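PDB 4V33: polysaccharide deacetylase-like protein from Bacillus anthracis, which is a putative zinc-binding polysaccharide deacetylase with a fibronectin type III domain, required, with a second such protein, for osmotic stability and cell shape maintenance. Local coordinates for residues E45-I49 / I131-S136; T139-V144 / I193-P199. All coordinates share one frame; numbering follows the deposited sequence. Where two conformers were deposited one is given.

Contact 1 of 2, residues E45-I49 / I131-S136; sequences EQGKI and IPLTKS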
loop_
_atom_site.group_PDB
_atom_site.type_symbol
_atom_site.label_atom_id
_atom_site.label_comp_id
_atom_site.label_asym_id
_atom_site.label_seq_id
_atom_site.Cartn_x
_atom_site.Cartn_y
_atom_site.Cartn_z
ATOM N N GLU A 45 -29.343 -11.911 4.851
ATOM C CA GLU A 45 -30.518 -12.749 5.064
ATOM C C GLU A 45 -31.421 -12.781 3.834
ATOM O O GLU A 45 -31.934 -13.836 3.471
ATOM C CB GLU A 45 -31.302 -12.291 6.296
ATOM C CG GLU A 45 -32.567 -13.093 6.561
ATOM C CD GLU A 45 -32.566 -13.763 7.924
ATOM O OE1 GLU A 45 -31.503 -13.787 8.580
ATOM O OE2 GLU A 45 -33.632 -14.263 8.342
ATOM N N GLN A 46 -31.622 -11.631 3.196
ATOM C CA GLN A 46 -32.350 -11.600 1.925
ATOM C C GLN A 46 -31.934 -10.422 1.049
ATOM O O GLN A 46 -31.480 -9.385 1.545
ATOM C CB GLN A 46 -33.869 -11.594 2.141
ATOM C CG GLN A 46 -34.403 -10.284 2.676
ATOM C CD GLN A 46 -35.920 -10.237 2.738
ATOM O OE1 GLN A 46 -36.590 -10.012 1.729
ATOM N NE2 GLN A 46 -36.468 -10.440 3.931
ATOM N N GLY A 47 -32.086 -10.595 -0.259
ATOM C CA GLY A 47 -31.759 -9.551 -1.209
ATOM C C GLY A 47 -30.307 -9.567 -1.640
ATOM O O GLY A 47 -29.463 -10.234 -1.040
ATOM N N LYS A 48 -30.018 -8.831 -2.704
ATOM C CA LYS A 48 -28.662 -8.720 -3.211
ATOM C C LYS A 48 -28.397 -7.282 -3.604
ATOM O O LYS A 48 -29.190 -6.666 -4.313
ATOM C CB LYS A 48 -28.455 -9.642 -4.415
ATOM C CG LYS A 48 -28.577 -11.124 -4.091
ATOM C CD LYS A 48 -27.406 -11.611 -3.243
ATOM C CE LYS A 48 -26.130 -11.717 -4.069
ATOM N NZ LYS A 48 -25.000 -12.317 -3.301
ATOM N N ILE A 49 -27.288 -6.747 -3.113
ATOM C CA ILE A 49 -26.854 -5.412 -3.476
ATOM C C ILE A 49 -25.994 -5.503 -4.726
ATOM O O ILE A 49 -25.090 -6.334 -4.805
ATOM C CB ILE A 49 -26.024 -4.783 -2.348
ATOM C CG1 ILE A 49 -26.892 -4.578 -1.103
ATOM C CG2 ILE A 49 -25.401 -3.468 -2.809
ATOM C CD1 ILE A 49 -26.098 -4.253 0.144
ATOM N N ILE A 131 -36.701 -4.553 8.308
ATOM C CA ILE A 131 -36.382 -5.900 7.850
ATOM C C ILE A 131 -34.910 -5.956 7.468
ATOM O O ILE A 131 -34.472 -5.221 6.588
ATOM C CB ILE A 131 -37.193 -6.253 6.581
ATOM C CG1 ILE A 131 -38.693 -6.071 6.819
ATOM C CG2 ILE A 131 -36.874 -7.672 6.099
ATOM C CD1 ILE A 131 -39.296 -7.085 7.780
ATOM N N PRO A 132 -34.138 -6.831 8.126
ATOM C CA PRO A 132 -32.733 -6.985 7.738
ATOM C C PRO A 132 -32.641 -7.527 6.317
ATOM O O PRO A 132 -33.363 -8.460 5.967
ATOM C CB PRO A 132 -32.200 -8.024 8.733
ATOM C CG PRO A 132 -33.206 -8.059 9.854
ATOM C CD PRO A 132 -34.521 -7.723 9.234
ATOM N N LEU A 133 -31.775 -6.937 5.503
ATOM C CA LEU A 133 -31.594 -7.440 4.151
ATOM C C LEU A 133 -30.215 -8.079 4.008
ATOM O O LEU A 133 -30.046 -9.267 4.288
ATOM C CB LEU A 133 -31.832 -6.333 3.119
ATOM C CG LEU A 133 -33.250 -5.741 3.169
ATOM C CD1 LEU A 133 -33.390 -4.580 2.188
ATOM C CD2 LEU A 133 -34.332 -6.801 2.912
ATOM N N THR A 134 -29.225 -7.301 3.599
ATOM C CA THR A 134 -27.910 -7.870 3.343
ATOM C C THR A 134 -26.811 -6.812 3.438
ATOM O O THR A 134 -27.089 -5.626 3.632
ATOM C CB THR A 134 -27.900 -8.587 1.969
ATOM O OG1 THR A 134 -26.656 -9.274 1.773
ATOM C CG2 THR A 134 -28.140 -7.592 0.842
ATOM N N LYS A 135 -25.564 -7.254 3.326
ATOM C CA LYS A 135 -24.414 -6.370 3.423
ATOM C C LYS A 135 -23.526 -6.580 2.211
ATOM O O LYS A 135 -23.500 -7.670 1.636
ATOM C CB LYS A 135 -23.611 -6.664 4.690
ATOM C CG LYS A 135 -24.407 -6.616 5.981
ATOM C CD LYS A 135 -23.532 -6.992 7.166
ATOM C CE LYS A 135 -24.292 -6.882 8.480
ATOM N NZ LYS A 135 -25.473 -7.784 8.520
ATOM N N SER A 136 -22.808 -5.531 1.825
ATOM C CA SER A 136 -21.833 -5.631 0.751
ATOM C C SER A 136 -20.818 -4.513 0.916
ATOM O O SER A 136 -20.736 -3.883 1.971
ATOM C CB SER A 136 -22.522 -5.529 -0.614
ATOM O OG SER A 136 -21.638 -5.910 -1.667
HETATM O O HOH W 1 -26.446 -11.861 3.083
HETATM O O HOH W 2 -34.851 -10.601 6.372
HETATM O O HOH W 3 -22.430 -5.704 -4.231
#
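Ile49, Gln46 and Thr134 bury most of the surface where the first ordered residues lie against strand 130-140. The methyl of Thr134 does the touching on one side: CG2 sits between the backbone N and the carbonyl carbon (OG1 anti to N, chi1 -174°), which sets it 3.5 Å from Gly47 O and 3.8 Å from Ile49 CG1, Thr134 and Ile49 running antiparallel past one another. Ile49 CD1 reaches Ser136 CB at 3.9 Å. Gln46 works differently. Its extended chain crosses Leu133, with CG 3.5 Å from Leu133 CD2, and carries the amide toward Ile131, whose CG2 packs against NE2. That amide is fixed from outside, OE1 by Lys69 N and NE2 by Asp70 OD2, while a water joins NE2 to Pro132 O.

Leu133 and Thr134 both pair with Ala121 on the neighbouring strand 115-124 and form a classic beta bulge in the edge strand of the four-stranded sheet of the fibronectin type III domain. At the bulge Leu133 O takes two donors: Glu45 N, 2.8 Å away and nearly in line with the C=O bond, and Gln46 N at 3.0 Å, which comes from above the carbonyl plane. Gly47 follows with a positive phi (87°) suited to glycine, and the chain then enters strand 48-51, where Lys48 pairs with Thr66 of strand 60-66, in the three-stranded sheet.

Contact 2 of 2, residues T139-V144 / I193-P199; sequences TFEQKV and INKVNKP. With ACT (acetate ion), chain E.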
loop_
_atom_site.group_PDB
_atom_site.type_symbol
_atom_site.label_atom_id
_atom_site.label_comp_id
_atom_site.label_asym_id
_atom_site.label_seq_id
_atom_site.Cartn_x
_atom_site.Cartn_y
_atom_site.Cartn_z
ATOM N N THR A 139 -15.611 -0.585 -3.735
ATOM C CA THR A 139 -14.276 -0.019 -3.592
ATOM C C THR A 139 -13.906 0.903 -4.746
ATOM O O THR A 139 -13.874 0.489 -5.905
ATOM C CB THR A 139 -13.209 -1.122 -3.461
ATOM O OG1 THR A 139 -13.470 -1.902 -2.286
ATOM C CG2 THR A 139 -11.817 -0.496 -3.356
ATOM N N PHE A 140 -13.645 2.163 -4.409
ATOM C CA PHE A 140 -13.083 3.121 -5.349
ATOM C C PHE A 140 -11.575 3.155 -5.126
ATOM O O PHE A 140 -11.099 3.711 -4.137
ATOM C CB PHE A 140 -13.717 4.507 -5.137
ATOM C CG PHE A 140 -15.172 4.558 -5.524
ATOM C CD1 PHE A 140 -16.157 4.201 -4.621
ATOM C CD2 PHE A 140 -15.544 4.922 -6.807
ATOM C CE1 PHE A 140 -17.490 4.225 -4.989
ATOM C CE2 PHE A 140 -16.876 4.948 -7.178
ATOM C CZ PHE A 140 -17.850 4.598 -6.267
ATOM N N GLU A 141 -10.836 2.534 -6.040
ATOM C CA GLU A 141 -9.404 2.293 -5.844
ATOM C C GLU A 141 -8.624 3.535 -5.451
ATOM O O GLU A 141 -8.750 4.585 -6.081
ATOM C CB GLU A 141 -8.774 1.684 -7.101
ATOM C CG GLU A 141 -9.228 0.268 -7.410
ATOM C CD GLU A 141 -8.817 -0.737 -6.343
ATOM O OE1 GLU A 141 -7.869 -0.457 -5.583
ATOM O OE2 GLU A 141 -9.452 -1.815 -6.265
ATOM N N GLN A 142 -7.843 3.407 -4.383
ATOM C CA GLN A 142 -6.971 4.488 -3.939
ATOM C C GLN A 142 -5.590 4.387 -4.554
ATOM O O GLN A 142 -5.053 3.293 -4.734
ATOM C CB GLN A 142 -6.821 4.473 -2.413
ATOM C CG GLN A 142 -8.119 4.641 -1.678
ATOM C CD GLN A 142 -7.934 5.053 -0.230
ATOM O OE1 GLN A 142 -8.398 6.113 0.177
ATOM N NE2 GLN A 142 -7.294 4.198 0.561
ATOM N N LYS A 143 -5.012 5.540 -4.860
ATOM C CA LYS A 143 -3.628 5.581 -5.309
ATOM C C LYS A 143 -2.711 5.299 -4.124
ATOM O O LYS A 143 -3.027 5.631 -2.974
ATOM C CB LYS A 143 -3.302 6.934 -5.947
ATOM C CG LYS A 143 -3.249 8.097 -4.968
ATOM C CD LYS A 143 -3.201 9.430 -5.698
ATOM C CE LYS A 143 -3.092 10.593 -4.722
ATOM N NZ LYS A 143 -4.244 10.639 -3.779
ATOM N N VAL A 144 -1.576 4.671 -4.407
ATOM C CA VAL A 144 -0.644 4.280 -3.364
ATOM C C VAL A 144 0.762 4.707 -3.778
ATOM O O VAL A 144 1.379 4.064 -4.617
ATOM C CB VAL A 144 -0.650 2.750 -3.164
ATOM C CG1 VAL A 144 0.296 2.356 -2.047
ATOM C CG2 VAL A 144 -2.070 2.249 -2.848
ATOM N N ILE A 193 -4.857 -1.684 1.481
ATOM C CA ILE A 193 -4.636 -0.370 0.864
ATOM C C ILE A 193 -5.907 0.469 0.697
ATOM O O ILE A 193 -5.837 1.697 0.721
ATOM C CB ILE A 193 -3.877 -0.453 -0.483
ATOM C CG1 ILE A 193 -4.638 -1.320 -1.486
ATOM C CG2 ILE A 193 -2.454 -0.964 -0.263
ATOM C CD1 ILE A 193 -4.116 -1.191 -2.911
ATOM N N ASN A 194 -7.061 -0.185 0.556
ATOM C CA ASN A 194 -8.329 0.535 0.437
ATOM C C ASN A 194 -9.096 0.611 1.753
ATOM O O ASN A 194 -10.182 1.192 1.818
ATOM C CB ASN A 194 -9.194 -0.088 -0.658
ATOM C CG ASN A 194 -8.650 0.197 -2.045
ATOM O OD1 ASN A 194 -8.475 1.357 -2.417
ATOM N ND2 ASN A 194 -8.363 -0.861 -2.806
ATOM N N LYS A 195 -8.504 0.049 2.803
ATOM C CA LYS A 195 -9.150 -0.011 4.115
ATOM C C LYS A 195 -8.568 1.000 5.106
ATOM O O LYS A 195 -9.013 1.070 6.255
ATOM C CB LYS A 195 -9.024 -1.422 4.695
ATOM C CG LYS A 195 -9.639 -2.508 3.821
ATOM C CD LYS A 195 -9.527 -3.870 4.493
ATOM C CE LYS A 195 -9.919 -4.997 3.545
ATOM N NZ LYS A 195 -11.333 -4.918 3.117
ATOM N N VAL A 196 -7.585 1.773 4.653
ATOM C CA VAL A 196 -6.919 2.765 5.493
ATOM C C VAL A 196 -6.883 4.116 4.804
ATOM O O VAL A 196 -7.018 4.214 3.589
ATOM C CB VAL A 196 -5.468 2.356 5.841
ATOM C CG1 VAL A 196 -5.456 0.985 6.520
ATOM C CG2 VAL A 196 -4.564 2.381 4.587
ATOM N N ASN A 197 -6.705 5.162 5.596
ATOM C CA ASN A 197 -6.591 6.514 5.075
ATOM C C ASN A 197 -5.186 6.766 4.542
ATOM O O ASN A 197 -4.203 6.409 5.197
ATOM C CB ASN A 197 -6.893 7.516 6.189
ATOM C CG ASN A 197 -6.930 8.946 5.698
ATOM O OD1 ASN A 197 -6.162 9.794 6.155
ATOM N ND2 ASN A 197 -7.829 9.225 4.762
ATOM N N LYS A 198 -5.102 7.376 3.366
ATOM C CA LYS A 198 -3.821 7.796 2.793
ATOM C C LYS A 198 -2.717 6.742 2.898
ATOM O O LYS A 198 -1.686 6.971 3.541
ATOM C CB LYS A 198 -3.367 9.100 3.454
ATOM C CG LYS A 198 -4.316 10.265 3.238
ATOM C CD LYS A 198 -3.735 11.538 3.848
ATOM C CE LYS A 198 -4.706 12.687 3.746
ATOM N NZ LYS A 198 -4.087 13.939 4.267
ATOM N N PRO A 199 -2.930 5.577 2.278
ATOM C CA PRO A 199 -1.904 4.529 2.296
ATOM C C PRO A 199 -0.621 4.991 1.620
ATOM O O PRO A 199 -0.669 5.719 0.630
ATOM C CB PRO A 199 -2.546 3.405 1.468
ATOM C CG PRO A 199 -3.523 4.121 0.565
ATOM C CD PRO A 199 -4.093 5.201 1.452
HETATM C C ACT E . -1.724 15.615 2.296
HETATM O O ACT E . -0.518 15.354 2.110
HETATM O OXT ACT E . -2.512 14.658 2.149
HETATM C CH3 ACT E . -2.194 16.990 2.671
HETATM O O HOH W 4 -7.360 7.855 1.866
#
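Gln142 and Asn194 run antiparallel past each other, each sending its amide to the opposite segment: Gln142 to two main-chain carbonyls, Asn194 to one main-chain N-H and one carboxylate. Gln142 NE2 spends both hydrogens on the loop, one on Ile193 O at 2.9 Å and the other on Val196 O at 3.0 Å. Both acceptors lie close to the amide plane; the bond to Val196 O runs almost straight along its carbonyl, whereas that to Ile193 O is more bent at hydrogen (141°). Pro199 CD rests 3.5 Å from the same NE2. Asn194 OD1 accepts a hydrogen bond from Gln142 N at 2.9 Å in the plane of its own carbonyl, and ND2 gives a hydrogen to Glu141 OE1 at 2.8 Å. The carboxylate is met from above its plane, the two flat groups being turned 68° apart, and Thr139 CG2 packs against Asn194 CG at 3.5 Å.

Beside this polar centre lies an apolar flank, where Val144 CG2 packs on Ile193 CD1 at 4.0 Å and on the Pro199 ring, with Phe201 touching both Val144 and Ile193. A water ties Gln142 OE1 to Lys198 N.

This is the seam between the fibronectin type III and deacetylase domains, and the 193-199 loop is bonded to both: Asn194 (backbone) and Lys195 (salt bridge) to Glu116, Lys198 to Thr183. Lys198 NZ also binds an acetate, probably from the crystallisation liquor.

With both Gln142 NE2 hydrogens engaged and OE1 bound to water, the rotation of this buried amide is defined; because both acceptors are main-chain carbonyls, the contact probably relies on the loop's fold more than on its side chains.

Overall arrangement
Strand 130-140 illustrates how one element can serve two contacts in series. Contact 1 uses its first half and contact 2 starts at its last residues, their segments adjoining in sequence and their centres about 25 Å apart. Contact 1 lies near the surface, about 31 Å from the centre of the chain, where the N-terminal residues, leading into the three-stranded sheet of the fibronectin type III domain, lie against the outermost strand of the four-stranded one. Contact 2, about 8 Å from that centre, lies where the chain passes into strand 146-149 of the parallel sheet of the deacetylase domain. The strand thus leads from the packing of one domain to its junction with the zinc-binding domain.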